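Local coordinates for protein galactose mutarotase related enzyme (Lactobacillus acidophilus, PDB 3DCD) that probably binds carbohydrate and may act as a sugar isomerase of the aldose 1-epimerase (galactose mutarotase) family, though its own reaction is unproven, at residues T4-N8 and M9-V13; D198-D202 and D203-Y207; Y207-G211 and N212-V216. All blocks are in the same frame, centred on the assembly; numbering follows the deposited sequence.

Interaction 1. Residues T4-N8 and M9-V13; sequences TIENN and MIKVV
Residues 4-6 and 10-13 run antiparallel as the two arms of a beta hairpin, with strand axes 4.8 Å apart at their closest and 165° between their directions. Ile5 and Val12 form the hydrogen-bonded pair: Ile5 N donates to Val12 O, and Val12 N returns a bond to Ile5 O at 2.8 Å. Toward the turn, Asn7 N donates to Ile10 O at 3.1 Å and closes the ladder. On one face of the sheet, Ile5 and Val12 lie side by side. Ile5 CG1 sits between the backbone N and the carbonyl carbon (chi1 61°), which lays it 3.9 Å from Val12 CB. Leu122 of strand 121-130 packs on both residues.

The other face carries Thr4, Glu6, Lys11 and Val13. Lys11 is extended throughout, with CG opposite the backbone N (chi1 -179°). Its chain runs alongside Glu6, with Lys11 CG 3.8 Å from Glu6 CB. Farther out, Lys11 CE meets the methyl Thr4 CG2 at 3.7 Å. The charged ends do not touch: Glu6 OE2 and Lys11 NZ are 4.4 Å apart. One water joins them, donating to Glu6 OE2 and accepting from Lys11 NZ. The hairpin therefore has an apolar face turned to the neighbouring sheet. On its other face the charges are too far apart for a salt bridge; the water links them, and attraction across the gap probably adds a little.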
loop_
_atom_site.group_PDB
_atom_site.type_symbol
_atom_site.label_atom_id
_atom_site.label_comp_id
_atom_site.label_asym_id
_atom_site.label_seq_id
_atom_site.Cartn_x
_atom_site.Cartn_y
_atom_site.Cartn_z
ATOM N N THR A 4 12.755 11.971 -10.046
ATOM C CA THR A 4 11.535 12.721 -10.318
ATOM C C THR A 4 10.883 12.291 -11.624
ATOM O O THR A 4 11.577 12.082 -12.621
ATOM C CB THR A 4 11.866 14.222 -10.411
ATOM O OG1 THR A 4 12.286 14.673 -9.125
ATOM C CG2 THR A 4 10.644 15.047 -10.869
ATOM N N ILE A 5 9.558 12.123 -11.581
ATOM C CA ILE A 5 8.710 12.052 -12.769
ATOM C C ILE A 5 7.657 13.155 -12.610
ATOM O O ILE A 5 7.216 13.440 -11.496
ATOM C CB ILE A 5 8.071 10.633 -13.022
ATOM C CG1 ILE A 5 7.149 10.187 -11.872
ATOM C CG2 ILE A 5 9.178 9.584 -13.281
ATOM C CD1 ILE A 5 6.281 8.946 -12.171
ATOM N N GLU A 6 7.278 13.793 -13.711
ATOM C CA GLU A 6 6.442 14.988 -13.616
ATOM C C GLU A 6 5.769 15.358 -14.920
ATOM O O GLU A 6 6.225 14.992 -16.003
ATOM C CB GLU A 6 7.254 16.186 -13.089
ATOM C CG GLU A 6 8.325 16.709 -14.024
ATOM C CD GLU A 6 9.010 17.956 -13.481
ATOM O OE1 GLU A 6 10.256 18.022 -13.500
ATOM O OE2 GLU A 6 8.304 18.887 -13.046
ATOM N N ASN A 7 4.660 16.077 -14.798
ATOM C CA ASN A 7 4.015 16.693 -15.942
ATOM C C ASN A 7 3.455 18.039 -15.517
ATOM O O ASN A 7 3.838 18.558 -14.467
ATOM C CB ASN A 7 2.938 15.776 -16.543
ATOM C CG ASN A 7 1.912 15.287 -15.515
ATOM O OD1 ASN A 7 1.369 14.198 -15.659
ATOM N ND2 ASN A 7 1.668 16.070 -14.479
ATOM N N ASN A 8 2.546 18.588 -16.321
ATOM C CA ASN A 8 1.914 19.863 -16.030
ATOM C C ASN A 8 0.918 19.855 -14.861
ATOM O O ASN A 8 0.443 20.925 -14.457
ATOM C CB ASN A 8 1.213 20.406 -17.283
ATOM C CG ASN A 8 2.186 20.807 -18.388
ATOM O OD1 ASN A 8 3.373 21.065 -18.147
ATOM N ND2 ASN A 8 1.672 20.877 -19.616
HETATM N N MSE A 9 0.601 18.666 -14.337
HETATM C CA MSE A 9 -0.382 18.514 -13.266
HETATM C C MSE A 9 0.271 18.211 -11.908
HETATM O O MSE A 9 -0.078 18.824 -10.890
HETATM C CB MSE A 9 -1.386 17.400 -13.594
HETATM C CG MSE A 9 -2.147 17.559 -14.911
HETATM SE SE MSE A 9 -3.321 19.113 -14.885
HETATM C CE MSE A 9 -4.522 18.560 -13.405
ATOM N N ILE A 10 1.185 17.236 -11.891
ATOM C CA ILE A 10 1.743 16.725 -10.633
ATOM C C ILE A 10 3.241 16.411 -10.786
ATOM O O ILE A 10 3.717 16.116 -11.887
ATOM C CB ILE A 10 0.940 15.500 -10.038
ATOM C CG1 ILE A 10 0.887 14.307 -10.989
ATOM C CG2 ILE A 10 -0.518 15.885 -9.609
ATOM C CD1 ILE A 10 0.243 13.036 -10.326
ATOM N N LYS A 11 3.980 16.531 -9.693
ATOM C CA LYS A 11 5.412 16.227 -9.683
ATOM C C LYS A 11 5.646 15.237 -8.554
ATOM O O LYS A 11 5.236 15.473 -7.407
ATOM C CB LYS A 11 6.252 17.493 -9.478
ATOM C CG LYS A 11 7.766 17.272 -9.467
ATOM C CD LYS A 11 8.505 18.581 -9.235
ATOM C CE LYS A 11 10.002 18.451 -9.500
ATOM N NZ LYS A 11 10.714 19.794 -9.475
ATOM N N VAL A 12 6.320 14.143 -8.891
ATOM C CA VAL A 12 6.443 13.001 -7.993
ATOM C C VAL A 12 7.919 12.713 -7.801
ATOM O O VAL A 12 8.674 12.640 -8.778
ATOM C CB VAL A 12 5.739 11.738 -8.566
ATOM C CG1 VAL A 12 5.842 10.563 -7.572
ATOM C CG2 VAL A 12 4.263 12.028 -8.894
ATOM N N VAL A 13 8.320 12.547 -6.544
ATOM C CA VAL A 13 9.688 12.178 -6.217
ATOM C C VAL A 13 9.682 10.796 -5.574
ATOM O O VAL A 13 8.906 10.544 -4.648
ATOM C CB VAL A 13 10.330 13.181 -5.236
ATOM C CG1 VAL A 13 11.758 12.724 -4.891
ATOM C CG2 VAL A 13 10.354 14.585 -5.817
HETATM O O HOH W 1 9.333 21.193 -11.619
#

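Interaction 2. Residues D198-D202 and D203-Y207; sequences DLFKD and DALIY
Hydrogen bonding between Phe200 and Asp203 closes a type I beta turn that leads the loop into strand 205-208. Asp203 N donates to Phe200 O at 3.1 Å. The donor stands well above the carbonyl plane, and the N-H...O angle is a bent 143°. Asp203 has a positive phi of 74°, which turns the chain onward to the strand. Its own carboxylate holds the next residue: Ala204 N donates to Asp203 OD1 at 2.7 Å, on the anti side.

Water adds a second set of bonds. One molecule accepts from Asp202 N and donates to Leu199 O and Asp203 O, tying three backbone groups around the turn. A further polar link lies within the loop, where Lys201 NZ forms a salt bridge to Asp202 OD2, with a weak hydrogen bond at 3.4 Å.

The apolar contacts centre on Leu205. Its CG lies beside the backbone N and opposite the carbonyl carbon (chi1 -53°), and CD1 reaches back to the loop. Leu205 CD1 approaches Phe200 CE1 obliquely at 3.7 Å. The same methyl is 3.8 Å from Leu199 CG, which itself lies over the centre of one face of the Phe200 ring. Ile239 of strand 236-240 also touches Phe200. The contact thus combines a hydrated polar turn with an apolar cluster, and both fasten the loop to the start of the strand.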
loop_
_atom_site.group_PDB
_atom_site.type_symbol
_atom_site.label_atom_id
_atom_site.label_comp_id
_atom_site.label_asym_id
_atom_site.label_seq_id
_atom_site.Cartn_x
_atom_site.Cartn_y
_atom_site.Cartn_z
ATOM N N ASP A 198 -9.441 7.975 17.224
ATOM C CA ASP A 198 -9.917 6.723 17.817
ATOM C C ASP A 198 -10.244 5.630 16.784
ATOM O O ASP A 198 -10.233 4.430 17.108
ATOM C CB ASP A 198 -11.177 6.995 18.647
ATOM C CG ASP A 198 -11.696 5.744 19.356
ATOM O OD1 ASP A 198 -11.061 5.331 20.360
ATOM O OD2 ASP A 198 -12.733 5.175 18.915
ATOM N N LEU A 199 -10.518 6.034 15.547
ATOM C CA LEU A 199 -10.910 5.080 14.504
ATOM C C LEU A 199 -9.959 3.883 14.374
ATOM O O LEU A 199 -10.401 2.746 14.128
ATOM C CB LEU A 199 -11.032 5.774 13.144
ATOM C CG LEU A 199 -11.637 4.910 12.012
ATOM C CD1 LEU A 199 -13.074 4.468 12.280
ATOM C CD2 LEU A 199 -11.563 5.647 10.693
ATOM N N PHE A 200 -8.666 4.151 14.513
ATOM C CA PHE A 200 -7.656 3.120 14.369
ATOM C C PHE A 200 -7.124 2.585 15.682
ATOM O O PHE A 200 -6.021 2.049 15.722
ATOM C CB PHE A 200 -6.542 3.603 13.433
ATOM C CG PHE A 200 -7.072 4.096 12.122
ATOM C CD1 PHE A 200 -7.622 3.197 11.208
ATOM C CD2 PHE A 200 -7.108 5.455 11.838
ATOM C CE1 PHE A 200 -8.162 3.646 10.014
ATOM C CE2 PHE A 200 -7.641 5.928 10.637
ATOM C CZ PHE A 200 -8.175 5.034 9.723
ATOM N N LYS A 201 -7.941 2.656 16.740
ATOM C CA LYS A 201 -7.502 2.159 18.060
ATOM C C LYS A 201 -7.231 0.656 18.073
ATOM O O LYS A 201 -6.389 0.182 18.837
ATOM C CB LYS A 201 -8.487 2.524 19.178
ATOM C CG LYS A 201 -9.882 1.946 19.020
ATOM C CD LYS A 201 -10.644 2.061 20.353
ATOM C CE LYS A 201 -12.139 2.084 20.135
ATOM N NZ LYS A 201 -12.594 0.914 19.320
ATOM N N ASP A 202 -7.946 -0.075 17.226
ATOM C CA ASP A 202 -7.774 -1.521 17.095
ATOM C C ASP A 202 -7.010 -1.894 15.827
ATOM O O ASP A 202 -7.253 -2.958 15.244
ATOM C CB ASP A 202 -9.140 -2.216 17.095
ATOM C CG ASP A 202 -9.884 -2.026 18.396
ATOM O OD1 ASP A 202 -9.241 -1.913 19.455
ATOM O OD2 ASP A 202 -11.119 -1.955 18.353
ATOM N N ASP A 203 -6.104 -1.017 15.404
ATOM C CA ASP A 203 -5.254 -1.226 14.219
ATOM C C ASP A 203 -6.058 -1.042 12.903
ATOM O O ASP A 203 -7.158 -0.490 12.916
ATOM C CB ASP A 203 -4.565 -2.597 14.316
ATOM C CG ASP A 203 -3.224 -2.640 13.637
ATOM O OD1 ASP A 203 -2.979 -1.891 12.657
ATOM O OD2 ASP A 203 -2.404 -3.462 14.083
ATOM N N ALA A 204 -5.481 -1.471 11.784
ATOM C CA ALA A 204 -5.994 -1.225 10.431
ATOM C C ALA A 204 -7.412 -1.742 10.232
ATOM O O ALA A 204 -7.776 -2.783 10.782
ATOM C CB ALA A 204 -5.067 -1.871 9.391
ATOM N N LEU A 205 -8.204 -1.000 9.464
ATOM C CA LEU A 205 -9.514 -1.462 9.022
ATOM C C LEU A 205 -9.263 -2.236 7.723
ATOM O O LEU A 205 -8.728 -1.681 6.772
ATOM C CB LEU A 205 -10.439 -0.259 8.785
ATOM C CG LEU A 205 -10.555 0.732 9.948
ATOM C CD1 LEU A 205 -11.388 1.979 9.551
ATOM C CD2 LEU A 205 -11.152 0.042 11.170
ATOM N N ILE A 206 -9.631 -3.521 7.692
ATOM C CA ILE A 206 -9.332 -4.363 6.541
ATOM C C ILE A 206 -10.620 -4.796 5.895
ATOM O O ILE A 206 -11.442 -5.432 6.561
ATOM C CB ILE A 206 -8.500 -5.636 6.936
ATOM C CG1 ILE A 206 -7.180 -5.229 7.605
ATOM C CG2 ILE A 206 -8.258 -6.525 5.699
ATOM C CD1 ILE A 206 -6.381 -6.401 8.213
ATOM N N TYR A 207 -10.784 -4.454 4.610
ATOM C CA TYR A 207 -12.010 -4.777 3.878
ATOM C C TYR A 207 -11.754 -5.757 2.744
ATOM O O TYR A 207 -10.790 -5.623 1.992
ATOM C CB TYR A 207 -12.713 -3.506 3.370
ATOM C CG TYR A 207 -13.046 -2.533 4.488
ATOM C CD1 TYR A 207 -14.094 -2.786 5.370
ATOM C CD2 TYR A 207 -12.275 -1.377 4.684
ATOM C CE1 TYR A 207 -14.384 -1.901 6.404
ATOM C CE2 TYR A 207 -12.553 -0.491 5.716
ATOM C CZ TYR A 207 -13.619 -0.748 6.554
ATOM O OH TYR A 207 -13.891 0.133 7.572
HETATM O O HOH W 2 -9.268 0.184 14.571
HETATM O O HOH W 3 -8.470 -3.998 13.235
#

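Interaction 3. Residues Y207-G211 and N212-V216; sequences YELRG and NDNKV
Leu209 and Asn214 slide past each other where the chain turns from strand 205-208 towards strand 214-220. From Asn214 CB the chain leads to CG, placed opposite the carbonyl carbon (chi1 -56°) and directed at the 207-211 segment. Asn214 CG lies 4.1 Å from the methyl Leu209 CD2 and 3.6 Å from Arg210 O. At the tip, the atom modelled as OD1 is 2.8 Å from Arg210 O and 3.8 Å from Leu209 CB. The atom modelled as ND2 is 3.7 Å from Arg210 O. The amide thus sits against both the apolar side chain and the backbone.

A water bridges the turn. It donates to Arg210 O at 3.0 Å and to Asp213 OD1 at 2.6 Å. Lys215 NZ donates to Asp213 O at 2.6 Å, in the carbonyl plane. Gly211 takes a positive phi of 72°, a conformation that favours glycine. Pro165 touches both Asp213 and Asn214.

An alanine in place of Asn214 has no amide, and is likely to leave a gap beside Leu209 and Arg210 O without this close polar neighbour. The water bridge from Arg210 O to Asp213 OD1 is the clear polar tie across the turn, and the buried Asn214 amide is packed close to the same carbonyl.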
loop_
_atom_site.group_PDB
_atom_site.type_symbol
_atom_site.label_atom_id
_atom_site.label_comp_id
_atom_site.label_asym_id
_atom_site.label_seq_id
_atom_site.Cartn_x
_atom_site.Cartn_y
_atom_site.Cartn_z
ATOM N N TYR A 207 -10.784 -4.454 4.610
ATOM C CA TYR A 207 -12.010 -4.777 3.878
ATOM C C TYR A 207 -11.754 -5.757 2.744
ATOM O O TYR A 207 -10.790 -5.623 1.992
ATOM C CB TYR A 207 -12.713 -3.506 3.370
ATOM C CG TYR A 207 -13.046 -2.533 4.488
ATOM C CD1 TYR A 207 -14.094 -2.786 5.370
ATOM C CD2 TYR A 207 -12.275 -1.377 4.684
ATOM C CE1 TYR A 207 -14.384 -1.901 6.404
ATOM C CE2 TYR A 207 -12.553 -0.491 5.716
ATOM C CZ TYR A 207 -13.619 -0.748 6.554
ATOM O OH TYR A 207 -13.891 0.133 7.572
ATOM N N GLU A 208 -12.613 -6.772 2.674
ATOM C CA GLU A 208 -12.602 -7.734 1.595
ATOM C C GLU A 208 -13.213 -7.055 0.381
ATOM O O GLU A 208 -14.332 -6.547 0.457
ATOM C CB GLU A 208 -13.420 -8.969 1.998
ATOM C CG GLU A 208 -12.715 -9.819 3.086
ATOM C CD GLU A 208 -13.463 -11.095 3.442
ATOM O OE1 GLU A 208 -14.598 -11.307 2.937
ATOM O OE2 GLU A 208 -12.910 -11.885 4.237
ATOM N N LEU A 209 -12.463 -7.041 -0.722
ATOM C CA LEU A 209 -12.903 -6.432 -1.973
ATOM C C LEU A 209 -13.293 -7.493 -2.997
ATOM O O LEU A 209 -12.787 -8.618 -2.956
ATOM C CB LEU A 209 -11.795 -5.553 -2.552
ATOM C CG LEU A 209 -11.367 -4.375 -1.672
ATOM C CD1 LEU A 209 -10.259 -3.575 -2.325
ATOM C CD2 LEU A 209 -12.559 -3.468 -1.404
ATOM N N ARG A 210 -14.204 -7.117 -3.890
ATOM C CA ARG A 210 -14.681 -7.990 -4.941
ATOM C C ARG A 210 -14.678 -7.195 -6.246
ATOM O O ARG A 210 -14.938 -5.979 -6.227
ATOM C CB ARG A 210 -16.105 -8.448 -4.601
ATOM C CG ARG A 210 -16.220 -9.265 -3.303
ATOM C CD ARG A 210 -17.685 -9.606 -2.984
ATOM N NE ARG A 210 -18.306 -10.342 -4.092
ATOM C CZ ARG A 210 -18.110 -11.627 -4.356
ATOM N NH1 ARG A 210 -17.332 -12.368 -3.570
ATOM N NH2 ARG A 210 -18.714 -12.173 -5.404
ATOM N N GLY A 211 -14.410 -7.874 -7.367
ATOM C CA GLY A 211 -14.410 -7.250 -8.694
ATOM C C GLY A 211 -13.216 -6.328 -8.905
ATOM O O GLY A 211 -12.274 -6.328 -8.105
ATOM N N ASN A 212 -13.254 -5.515 -9.957
ATOM C CA ASN A 212 -12.120 -4.618 -10.238
ATOM C C ASN A 212 -12.447 -3.142 -10.384
ATOM O O ASN A 212 -11.676 -2.365 -10.971
ATOM C CB ASN A 212 -11.305 -5.116 -11.439
ATOM C CG ASN A 212 -12.174 -5.535 -12.610
ATOM O OD1 ASN A 212 -11.924 -6.577 -13.236
ATOM N ND2 ASN A 212 -13.206 -4.738 -12.911
ATOM N N ASP A 213 -13.579 -2.742 -9.832
ATOM C CA ASP A 213 -14.040 -1.366 -9.985
ATOM C C ASP A 213 -13.992 -0.608 -8.686
ATOM O O ASP A 213 -14.602 0.457 -8.570
ATOM C CB ASP A 213 -15.448 -1.292 -10.611
ATOM C CG ASP A 213 -16.504 -2.084 -9.835
ATOM O OD1 ASP A 213 -16.176 -2.866 -8.898
ATOM O OD2 ASP A 213 -17.692 -1.924 -10.192
ATOM N N ASN A 214 -13.258 -1.141 -7.709
ATOM C CA ASN A 214 -13.241 -0.526 -6.395
ATOM C C ASN A 214 -12.387 0.723 -6.369
ATOM O O ASN A 214 -11.262 0.763 -6.913
ATOM C CB ASN A 214 -12.797 -1.504 -5.305
ATOM C CG ASN A 214 -13.653 -2.748 -5.279
ATOM O OD1 ASN A 214 -13.201 -3.838 -5.640
ATOM N ND2 ASN A 214 -14.893 -2.591 -4.868
ATOM N N LYS A 215 -12.947 1.746 -5.746
ATOM C CA LYS A 215 -12.244 3.003 -5.573
ATOM C C LYS A 215 -12.489 3.496 -4.164
ATOM O O LYS A 215 -13.621 3.497 -3.691
ATOM C CB LYS A 215 -12.732 4.042 -6.584
ATOM C CG LYS A 215 -12.745 3.507 -8.004
ATOM C CD LYS A 215 -13.687 4.291 -8.935
ATOM C CE LYS A 215 -15.209 3.996 -8.733
ATOM N NZ LYS A 215 -15.715 2.700 -9.327
ATOM N N VAL A 216 -11.431 3.926 -3.503
ATOM C CA VAL A 216 -11.551 4.518 -2.178
ATOM C C VAL A 216 -11.271 6.027 -2.322
ATOM O O VAL A 216 -10.206 6.403 -2.818
ATOM C CB VAL A 216 -10.554 3.877 -1.174
ATOM C CG1 VAL A 216 -10.744 4.474 0.234
ATOM C CG2 VAL A 216 -10.703 2.326 -1.146
HETATM O O HOH W 4 -17.305 -4.534 -7.315
#

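Interactions 2 and 3 follow one another along the chain and share Tyr207. Residues 198-202 lead into strand 205-208, and the residues after 208 lead out of it towards strand 214-220. The two contacts thus flank the same short strand, with centres about 18 Å apart. Interaction 1 is a separate N-terminal hairpin. Its centre is about 32 Å from that of interaction 2, on the opposite side of the chain's centre, and about 27 Å from that of interaction 3. Nearest atoms are about 23 Å and 14 Å away, respectively. All three belong to the aldose 1-epimerase-like part of the chain. None contains a bound ligand, so no link to a sugar site can be drawn.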